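Local coordinates for designed helical repeat protein (Synthetic construct, PDB 5CWQ), which has no known natural function and is a de novo designed helical repeat protein, built to explore which repeat architectures computational design can reach, at residues A[146-151]-A[207-212]. Sequence-based numbering, arbitrary orientation.
Sequences DDEVLA and KRLAEE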
loop_
_atom_site.group_PDB
_atom_site.type_symbol
_atom_site.label_atom_id
_atom_site.label_comp_id
_atom_site.label_asym_id
_atom_site.label_seq_id
_atom_site.Cartn_x
_atom_site.Cartn_y
_atom_site.Cartn_z
ATOM N N ASP A 146 -7.480 20.027 -3.322
ATOM C CA ASP A 146 -7.182 19.435 -2.022
ATOM C C ASP A 146 -5.828 18.726 -2.069
ATOM O O ASP A 146 -5.741 17.542 -2.397
ATOM C CB ASP A 146 -8.289 18.464 -1.607
ATOM C CG ASP A 146 -8.274 18.166 -0.120
ATOM O OD1 ASP A 146 -7.185 18.222 0.493
ATOM O OD2 ASP A 146 -9.354 17.878 0.438
ATOM N N ASP A 147 -4.774 19.461 -1.729
ATOM C CA ASP A 147 -3.408 18.970 -1.887
ATOM C C ASP A 147 -3.097 17.806 -0.952
ATOM O O ASP A 147 -2.345 16.900 -1.314
ATOM C CB ASP A 147 -2.406 20.104 -1.647
ATOM C CG ASP A 147 -2.553 21.235 -2.650
ATOM O OD1 ASP A 147 -3.017 20.979 -3.781
ATOM O OD2 ASP A 147 -2.201 22.383 -2.306
ATOM N N GLU A 148 -3.667 17.830 0.248
ATOM C CA GLU A 148 -3.435 16.767 1.220
ATOM C C GLU A 148 -4.039 15.453 0.734
ATOM O O GLU A 148 -3.368 14.420 0.723
ATOM C CB GLU A 148 -4.019 17.128 2.587
ATOM C CG GLU A 148 -3.619 16.155 3.697
ATOM C CD GLU A 148 -4.731 15.882 4.692
ATOM O OE1 GLU A 148 -5.890 15.688 4.266
ATOM O OE2 GLU A 148 -4.441 15.853 5.906
ATOM N N VAL A 149 -5.311 15.501 0.344
ATOM C CA VAL A 149 -6.003 14.321 -0.162
ATOM C C VAL A 149 -5.291 13.785 -1.398
ATOM O O VAL A 149 -5.147 12.574 -1.560
ATOM C CB VAL A 149 -7.480 14.628 -0.506
ATOM C CG1 VAL A 149 -8.150 13.427 -1.180
ATOM C CG2 VAL A 149 -8.242 15.018 0.748
ATOM N N LEU A 150 -4.849 14.692 -2.261
ATOM C CA LEU A 150 -4.115 14.310 -3.461
ATOM C C LEU A 150 -2.882 13.498 -3.090
ATOM O O LEU A 150 -2.647 12.424 -3.643
ATOM C CB LEU A 150 -3.710 15.548 -4.266
ATOM C CG LEU A 150 -2.747 15.315 -5.437
ATOM C CD1 LEU A 150 -3.295 14.280 -6.405
ATOM C CD2 LEU A 150 -2.464 16.621 -6.165
ATOM N N ALA A 151 -2.108 14.011 -2.140
ATOM C CA ALA A 151 -0.879 13.351 -1.721
ATOM C C ALA A 151 -1.171 11.982 -1.110
ATOM O O ALA A 151 -0.417 11.031 -1.317
ATOM C CB ALA A 151 -0.118 14.227 -0.734
ATOM N N LYS A 207 4.217 18.032 1.773
ATOM C CA LYS A 207 5.557 17.700 1.307
ATOM C C LYS A 207 5.961 16.311 1.784
ATOM O O LYS A 207 6.444 15.492 1.003
ATOM C CB LYS A 207 6.565 18.741 1.799
ATOM C CG LYS A 207 8.009 18.460 1.403
ATOM C CD LYS A 207 8.978 19.447 2.053
ATOM C CE LYS A 207 9.080 19.236 3.555
ATOM N NZ LYS A 207 10.065 20.158 4.179
ATOM N N ARG A 208 5.759 16.055 3.072
ATOM C CA ARG A 208 6.119 14.773 3.665
ATOM C C ARG A 208 5.334 13.630 3.031
ATOM O O ARG A 208 5.890 12.569 2.750
ATOM C CB ARG A 208 5.877 14.800 5.173
ATOM C CG ARG A 208 6.782 15.760 5.921
ATOM C CD ARG A 208 6.178 16.151 7.258
ATOM N NE ARG A 208 6.908 17.254 7.878
ATOM C CZ ARG A 208 6.368 18.146 8.704
ATOM N NH1 ARG A 208 5.082 18.078 9.022
ATOM N NH2 ARG A 208 7.117 19.114 9.213
ATOM N N LEU A 209 4.043 13.854 2.806
ATOM C CA LEU A 209 3.179 12.838 2.211
ATOM C C LEU A 209 3.560 12.566 0.757
ATOM O O LEU A 209 3.563 11.418 0.311
ATOM C CB LEU A 209 1.712 13.265 2.301
ATOM C CG LEU A 209 1.137 13.390 3.716
ATOM C CD1 LEU A 209 -0.258 13.991 3.679
ATOM C CD2 LEU A 209 1.115 12.042 4.426
ATOM N N ALA A 210 3.882 13.626 0.022
ATOM C CA ALA A 210 4.297 13.494 -1.367
ATOM C C ALA A 210 5.616 12.727 -1.468
ATOM O O ALA A 210 5.850 11.994 -2.432
ATOM C CB ALA A 210 4.427 14.866 -2.011
ATOM N N GLU A 211 6.473 12.894 -0.466
ATOM C CA GLU A 211 7.768 12.221 -0.450
ATOM C C GLU A 211 7.614 10.722 -0.228
ATOM O O GLU A 211 8.374 9.930 -0.784
ATOM C CB GLU A 211 8.673 12.839 0.619
ATOM C CG GLU A 211 9.267 14.169 0.170
ATOM C CD GLU A 211 9.946 14.941 1.279
ATOM O OE1 GLU A 211 9.739 14.613 2.465
ATOM O OE2 GLU A 211 10.688 15.891 0.950
ATOM N N GLU A 212 6.628 10.329 0.574
ATOM C CA GLU A 212 6.305 8.916 0.733
ATOM C C GLU A 212 5.975 8.302 -0.622
ATOM O O GLU A 212 6.576 7.308 -1.028
ATOM C CB GLU A 212 5.126 8.719 1.688
ATOM C CG GLU A 212 5.419 9.042 3.138
ATOM C CD GLU A 212 4.262 8.685 4.055
ATOM O OE1 GLU A 212 3.613 7.644 3.820
ATOM O OE2 GLU A 212 3.998 9.446 5.009
#
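Leu209 meets both Ala151 and Glu148 where helix 147-171 and helix 204-230 pack together. Its CB touches the methyl of Ala151, with 3.7 Å between Leu209 CB and Ala151 CB. The next atom, CG, lies beside the backbone N and anti to the carbonyl carbon (chi1 -64°). From there CD1 reaches toward the start of helix 147-171 and comes within 4.0 Å of Glu148 CG. The two side chains meet at a slant, and the touch is made by the aliphatic part of the glutamate. Leu209 also packs on Leu152 and Ile155, further along helix 147-171. The chain is a stack of antiparallel helical hairpins, and these two helices are separated in sequence by helix 174-201, which runs back. They therefore run nearly parallel, 19° apart, with axes 9.0 Å from each other at closest approach. Helix 174-201 touches both Leu150 and Ala210. The small side chain of Ala151 suits this spacing. Its CB points at the other helix and lies 4.1 Å from Ala210 N, while the CA atoms of Ala151 and Ala210 are 5.2 Å apart. No hydrogen bond joins the two segments. Beyond CG the Glu148 chain bends at chi2 (-142°) and turns the carboxylate away from the leucine; OE2 lies close to the like-charged Glu91. Just before the helix, Asp146 is the N-cap: its OD1 accepts a weak bond from Val149 N (3.3 Å).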